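Local atomic coordinates of mRNA export protein (Chaetomium thermophilum, PDB entry 4WPM), a protein that probably takes part in exporting mRNA from the nucleus to the cytoplasm, the present chain being its RNA recognition motif (RRM) domain. Residues A[22-27]-A[65-70]; A[28-33]-A[85-90]. All blocks are in the same frame, centred on the assembly; numbering follows the deposited sequence.

Interaction 1: A[22-27]-A[65-70]; sequences IKILGL and DYVWLK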
loop_
_atom_site.group_PDB
_atom_site.type_symbol
_atom_site.label_atom_id
_atom_site.label_comp_id
_atom_site.label_asym_id
_atom_site.label_seq_id
_atom_site.Cartn_x
_atom_site.Cartn_y
_atom_site.Cartn_z
ATOM N N ILE A 22 7.458 5.601 9.519
ATOM C CA ILE A 22 6.010 5.443 9.594
ATOM C C ILE A 22 5.417 5.252 8.202
ATOM O O ILE A 22 5.759 5.979 7.269
ATOM C CB ILE A 22 5.342 6.663 10.269
ATOM C CG1 ILE A 22 5.890 6.868 11.683
ATOM C CG2 ILE A 22 3.821 6.509 10.291
ATOM C CD1 ILE A 22 5.585 5.734 12.649
ATOM N N LYS A 23 4.528 4.271 8.078
ATOM C CA LYS A 23 3.794 4.033 6.839
ATOM C C LYS A 23 2.331 4.427 7.010
ATOM O O LYS A 23 1.681 4.024 7.976
ATOM C CB LYS A 23 3.902 2.564 6.428
ATOM C CG LYS A 23 5.311 2.136 6.038
ATOM C CD LYS A 23 5.377 0.680 5.577
ATOM C CE LYS A 23 4.509 0.398 4.359
ATOM N NZ LYS A 23 4.631 -1.020 3.921
ATOM N N ILE A 24 1.823 5.212 6.064
ATOM C CA ILE A 24 0.439 5.675 6.094
ATOM C C ILE A 24 -0.318 5.209 4.856
ATOM O O ILE A 24 0.141 5.398 3.729
ATOM C CB ILE A 24 0.360 7.212 6.183
ATOM C CG1 ILE A 24 1.127 7.719 7.407
ATOM C CG2 ILE A 24 -1.094 7.676 6.232
ATOM C CD1 ILE A 24 1.315 9.221 7.437
ATOM N N LEU A 25 -1.482 4.607 5.082
ATOM C CA LEU A 25 -2.326 4.095 4.009
ATOM C C LEU A 25 -3.687 4.783 4.023
ATOM O O LEU A 25 -4.231 5.059 5.091
ATOM C CB LEU A 25 -2.499 2.582 4.151
ATOM C CG LEU A 25 -3.142 1.822 2.990
ATOM C CD1 LEU A 25 -2.349 1.982 1.700
ATOM C CD2 LEU A 25 -3.283 0.354 3.360
ATOM N N GLY A 26 -4.229 5.055 2.838
ATOM C CA GLY A 26 -5.569 5.605 2.712
ATOM C C GLY A 26 -5.637 6.981 2.072
ATOM O O GLY A 26 -6.727 7.516 1.867
ATOM N N LEU A 27 -4.483 7.560 1.755
ATOM C CA LEU A 27 -4.448 8.882 1.135
ATOM C C LEU A 27 -5.008 8.827 -0.283
ATOM O O LEU A 27 -5.638 9.775 -0.748
ATOM C CB LEU A 27 -3.022 9.438 1.113
ATOM C CG LEU A 27 -2.872 10.855 0.550
ATOM C CD1 LEU A 27 -3.618 11.870 1.406
ATOM C CD2 LEU A 27 -1.406 11.238 0.427
ATOM N N ASP A 65 0.639 3.286 -2.842
ATOM C CA ASP A 65 -0.528 3.754 -2.104
ATOM C C ASP A 65 -0.128 4.283 -0.730
ATOM O O ASP A 65 -0.966 4.798 0.012
ATOM C CB ASP A 65 -1.556 2.631 -1.946
ATOM C CG ASP A 65 -2.020 2.072 -3.275
ATOM O OD1 ASP A 65 -1.785 2.726 -4.314
ATOM O OD2 ASP A 65 -2.632 0.984 -3.279
ATOM N N TYR A 66 1.156 4.161 -0.397
ATOM C CA TYR A 66 1.636 4.508 0.935
ATOM C C TYR A 66 2.283 5.885 0.996
ATOM O O TYR A 66 2.840 6.372 0.009
ATOM C CB TYR A 66 2.651 3.469 1.418
ATOM C CG TYR A 66 2.046 2.151 1.837
ATOM C CD1 TYR A 66 1.448 2.007 3.082
ATOM C CD2 TYR A 66 2.081 1.048 0.996
ATOM C CE1 TYR A 66 0.897 0.803 3.474
ATOM C CE2 TYR A 66 1.532 -0.160 1.379
ATOM C CZ TYR A 66 0.941 -0.277 2.620
ATOM O OH TYR A 66 0.393 -1.476 3.010
ATOM N N VAL A 67 2.197 6.501 2.171
ATOM C CA VAL A 67 2.984 7.681 2.499
ATOM C C VAL A 67 4.007 7.299 3.562
ATOM O O VAL A 67 3.650 6.752 4.607
ATOM C CB VAL A 67 2.105 8.842 3.011
ATOM C CG1 VAL A 67 2.967 10.011 3.486
ATOM C CG2 VAL A 67 1.138 9.297 1.935
ATOM N N TRP A 68 5.274 7.590 3.290
ATOM C CA TRP A 68 6.360 7.245 4.199
ATOM C C TRP A 68 6.819 8.491 4.941
ATOM O O TRP A 68 6.967 9.549 4.336
ATOM C CB TRP A 68 7.533 6.623 3.437
ATOM C CG TRP A 68 7.188 5.359 2.709
ATOM C CD1 TRP A 68 6.437 5.241 1.575
ATOM C CD2 TRP A 68 7.595 4.031 3.059
ATOM N NE1 TRP A 68 6.345 3.922 1.204
ATOM C CE2 TRP A 68 7.049 3.159 2.097
ATOM C CE3 TRP A 68 8.367 3.496 4.095
ATOM C CZ2 TRP A 68 7.248 1.780 2.141
ATOM C CZ3 TRP A 68 8.563 2.126 4.136
ATOM C CH2 TRP A 68 8.007 1.285 3.166
ATOM N N LEU A 69 7.025 8.364 6.248
ATOM C CA LEU A 69 7.515 9.472 7.065
ATOM C C LEU A 69 8.648 9.012 7.969
ATOM O O LEU A 69 8.573 7.948 8.585
ATOM C CB LEU A 69 6.387 10.068 7.911
ATOM C CG LEU A 69 5.208 10.667 7.145
ATOM C CD1 LEU A 69 4.107 11.068 8.111
ATOM C CD2 LEU A 69 5.660 11.859 6.322
ATOM N N LYS A 70 9.697 9.826 8.039
ATOM C CA LYS A 70 10.817 9.574 8.933
ATOM C C LYS A 70 10.756 10.550 10.108
ATOM O O LYS A 70 10.859 11.763 9.919
ATOM C CB LYS A 70 12.134 9.708 8.164
ATOM C CG LYS A 70 13.231 8.763 8.620
ATOM C CD LYS A 70 14.390 8.771 7.633
ATOM C CE LYS A 70 15.405 7.684 7.946
ATOM N NZ LYS A 70 16.734 7.970 7.339
HETATM O O HOH W 1 -3.704 4.928 0.078
#
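K23 lays its aliphatic chain across two aromatic rings of the neighbouring strand. CG lies 3.9 Å from the centroid of the W68 six-membered ring, over its face, while CE of K23 sits above the middle of the Y66 ring, 3.7 Å from its centroid. A bend at chi3 (60°) in an otherwise extended chain carries K23 from the indole to the phenol, and its NZ makes a cation-pi contact 4.1 Å from the Y66 ring centroid. The opposite face of that ring meets CD1 of L25, set toward the rim, so the phenol is held between a lysine and a leucine. E99 is a long, weak ion partner of K23, and the Y66 hydroxyl bonds weakly to L80 of the second subunit. On the other sheet face the CB atoms of I24 and V67 face each other at 4.0 Å, CD1 of I24 touches CD1 of L69 at 3.4 Å, and L27 CD2 meets V67 CG2; L40, L43, L44 and L47 of helix 40-51 cover this apolar layer. Between the faces, I22 with L69 and I24 with V67 are hydrogen-bonded antiparallel pairs, each closed by two backbone bonds, such as V67 N to I24 O at 2.8 Å. Just past L25 and ahead of Y66, one water accepts from G26 N and donates to D65 O. The second subunit, E99, M101 and P102 partly cover the face where strand 66-70 sets Y66 and W68. Paired central antiparallel strands backed by helices characterise the RRM fold, whose sheet surface commonly binds RNA.

Interaction 2: A[28-33]-A[85-90]; sequences KNSKAA and FTYAGA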
loop_
_atom_site.group_PDB
_atom_site.type_symbol
_atom_site.label_atom_id
_atom_site.label_comp_id
_atom_site.label_asym_id
_atom_site.label_seq_id
_atom_site.Cartn_x
_atom_site.Cartn_y
_atom_site.Cartn_z
ATOM N N LYS A 28 -4.773 7.708 -0.961
ATOM C CA LYS A 28 -5.231 7.526 -2.334
ATOM C C LYS A 28 -6.754 7.513 -2.410
ATOM O O LYS A 28 -7.340 7.960 -3.396
ATOM C CB LYS A 28 -4.671 6.222 -2.906
ATOM C CG LYS A 28 -4.729 6.121 -4.420
ATOM C CD LYS A 28 -4.462 4.697 -4.877
ATOM C CE LYS A 28 -4.159 4.626 -6.364
ATOM N NZ LYS A 28 -4.023 3.219 -6.831
ATOM N N ASN A 29 -7.387 6.996 -1.362
ATOM C CA ASN A 29 -8.841 6.918 -1.300
ATOM C C ASN A 29 -9.475 8.245 -0.893
ATOM O O ASN A 29 -10.694 8.406 -0.961
ATOM C CB ASN A 29 -9.269 5.824 -0.321
ATOM C CG ASN A 29 -8.549 4.512 -0.560
ATOM O OD1 ASN A 29 -7.976 3.929 0.360
ATOM N ND2 ASN A 29 -8.573 4.040 -1.801
ATOM N N SER A 30 -8.643 9.192 -0.471
ATOM C CA SER A 30 -9.130 10.458 0.058
ATOM C C SER A 30 -9.362 11.488 -1.044
ATOM O O SER A 30 -8.956 11.293 -2.190
ATOM C CB SER A 30 -8.140 11.009 1.083
ATOM O OG SER A 30 -7.180 11.850 0.467
ATOM N N LYS A 31 -10.018 12.586 -0.683
ATOM C CA LYS A 31 -10.282 13.673 -1.618
ATOM C C LYS A 31 -9.010 14.447 -1.949
ATOM O O LYS A 31 -8.912 15.079 -3.001
ATOM C CB LYS A 31 -11.336 14.620 -1.047
ATOM C CG LYS A 31 -12.763 14.147 -1.263
ATOM C CD LYS A 31 -13.614 14.368 -0.026
ATOM C CE LYS A 31 -15.082 14.094 -0.303
ATOM N NZ LYS A 31 -15.963 15.139 0.285
ATOM N N ALA A 32 -8.039 14.399 -1.043
ATOM C CA ALA A 32 -6.783 15.117 -1.228
ATOM C C ALA A 32 -5.922 14.476 -2.313
ATOM O O ALA A 32 -4.942 15.067 -2.762
ATOM C CB ALA A 32 -6.017 15.179 0.083
ATOM N N ALA A 33 -6.285 13.265 -2.727
ATOM C CA ALA A 33 -5.501 12.521 -3.708
ATOM C C ALA A 33 -5.417 13.260 -5.040
ATOM O O ALA A 33 -4.424 13.149 -5.760
ATOM C CB ALA A 33 -6.097 11.140 -3.914
ATOM N N PHE A 85 -8.240 7.038 12.099
ATOM C CA PHE A 85 -8.974 8.286 11.920
ATOM C C PHE A 85 -9.275 8.527 10.446
ATOM O O PHE A 85 -8.599 7.990 9.569
ATOM C CB PHE A 85 -8.186 9.465 12.494
ATOM C CG PHE A 85 -8.385 9.664 13.972
ATOM C CD1 PHE A 85 -8.502 8.578 14.824
ATOM C CD2 PHE A 85 -8.447 10.938 14.507
ATOM C CE1 PHE A 85 -8.685 8.761 16.182
ATOM C CE2 PHE A 85 -8.629 11.128 15.864
ATOM C CZ PHE A 85 -8.746 10.038 16.702
ATOM N N THR A 86 -10.294 9.340 10.186
ATOM C CA THR A 86 -10.694 9.668 8.824
ATOM C C THR A 86 -10.125 11.021 8.407
ATOM O O THR A 86 -10.286 12.016 9.116
ATOM C CB THR A 86 -12.229 9.696 8.681
ATOM O OG1 THR A 86 -12.776 8.440 9.098
ATOM C CG2 THR A 86 -12.633 9.969 7.237
ATOM N N TYR A 87 -9.457 11.046 7.258
ATOM C CA TYR A 87 -8.940 12.285 6.686
ATOM C C TYR A 87 -9.415 12.457 5.251
ATOM O O TYR A 87 -9.190 11.592 4.403
ATOM C CB TYR A 87 -7.412 12.314 6.727
ATOM C CG TYR A 87 -6.823 13.429 5.893
ATOM C CD1 TYR A 87 -6.888 14.749 6.318
ATOM C CD2 TYR A 87 -6.214 13.163 4.673
ATOM C CE1 TYR A 87 -6.356 15.772 5.555
ATOM C CE2 TYR A 87 -5.679 14.178 3.904
ATOM C CZ TYR A 87 -5.753 15.481 4.350
ATOM O OH TYR A 87 -5.224 16.497 3.588
ATOM N N ALA A 88 -10.064 13.588 4.990
ATOM C CA ALA A 88 -10.564 13.917 3.661
ATOM C C ALA A 88 -11.453 12.801 3.112
ATOM O O ALA A 88 -11.451 12.523 1.913
ATOM C CB ALA A 88 -9.403 14.195 2.715
ATOM N N GLY A 89 -12.206 12.163 4.004
ATOM C CA GLY A 89 -13.168 11.149 3.614
ATOM C C GLY A 89 -12.587 9.760 3.420
ATOM O O GLY A 89 -13.214 8.910 2.788
ATOM N N ALA A 90 -11.391 9.528 3.955
ATOM C CA ALA A 90 -10.741 8.223 3.848
ATOM C C ALA A 90 -10.138 7.797 5.183
ATOM O O ALA A 90 -9.519 8.603 5.880
ATOM C CB ALA A 90 -9.669 8.254 2.771
#
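A type I' beta turn, Y87 to A90, at the tip of the hairpin joining strands 86-87 and 90-97, meets the loop that follows strand 20-25. Its single hydrogen bond to that loop runs from K31 N to A88 O, 3.0 Å long and fairly straight at 162°, in the carbonyl plane. CB, CG and CD of K31 pass alongside A88 O, CD nearest at 3.4 Å, after a bend at chi2; the amine end continues outward. S30 fills the angle of the hairpin: its CB lies 3.5 Å from Y87 O and 3.6 Å from A90 CB, and also touches the methyl of A88. The hydroxyl turns back to its own loop, bonded to L27 O and weakly receiving A32 N. Y87 reaches A32 because its chi1 of 168° turns the ring away from the backbone nitrogen, bringing its OH 3.8 Å from the A32 methyl. Positive phi at A88 and G89 fits the tight turn, itself closed by paired backbone bonds between Y87 and A90. Further out, the Y87 hydroxyl bonds S42 and its ring meets F46 of helix 40-51, so the loop and hairpin close over one side of that helix beside the edge of the sheet.

Overall arrangement
Interaction 1 lies in the buried centre of the sheet, where two adjoining strands share a regular backbone ladder with apolar packing on one face and a lysine-aromatic cluster on the other. Interaction 2 is more peripheral and partly buried: a loop meets a hairpin turn through small side chains and a single backbone bond. Segment 28-33 continues 22-27, and the two contacts touch where L27 CD1 packs on Y87 CE2 and G26 O meets the A90 methyl. A long, weak ion pair between D65 and K28 also links them. Both contacts reach helix 40-51 and border the second subunit, whose E96 accepts from K28 NZ at its carbonyl O and donates its backbone N-H to D65 OD2.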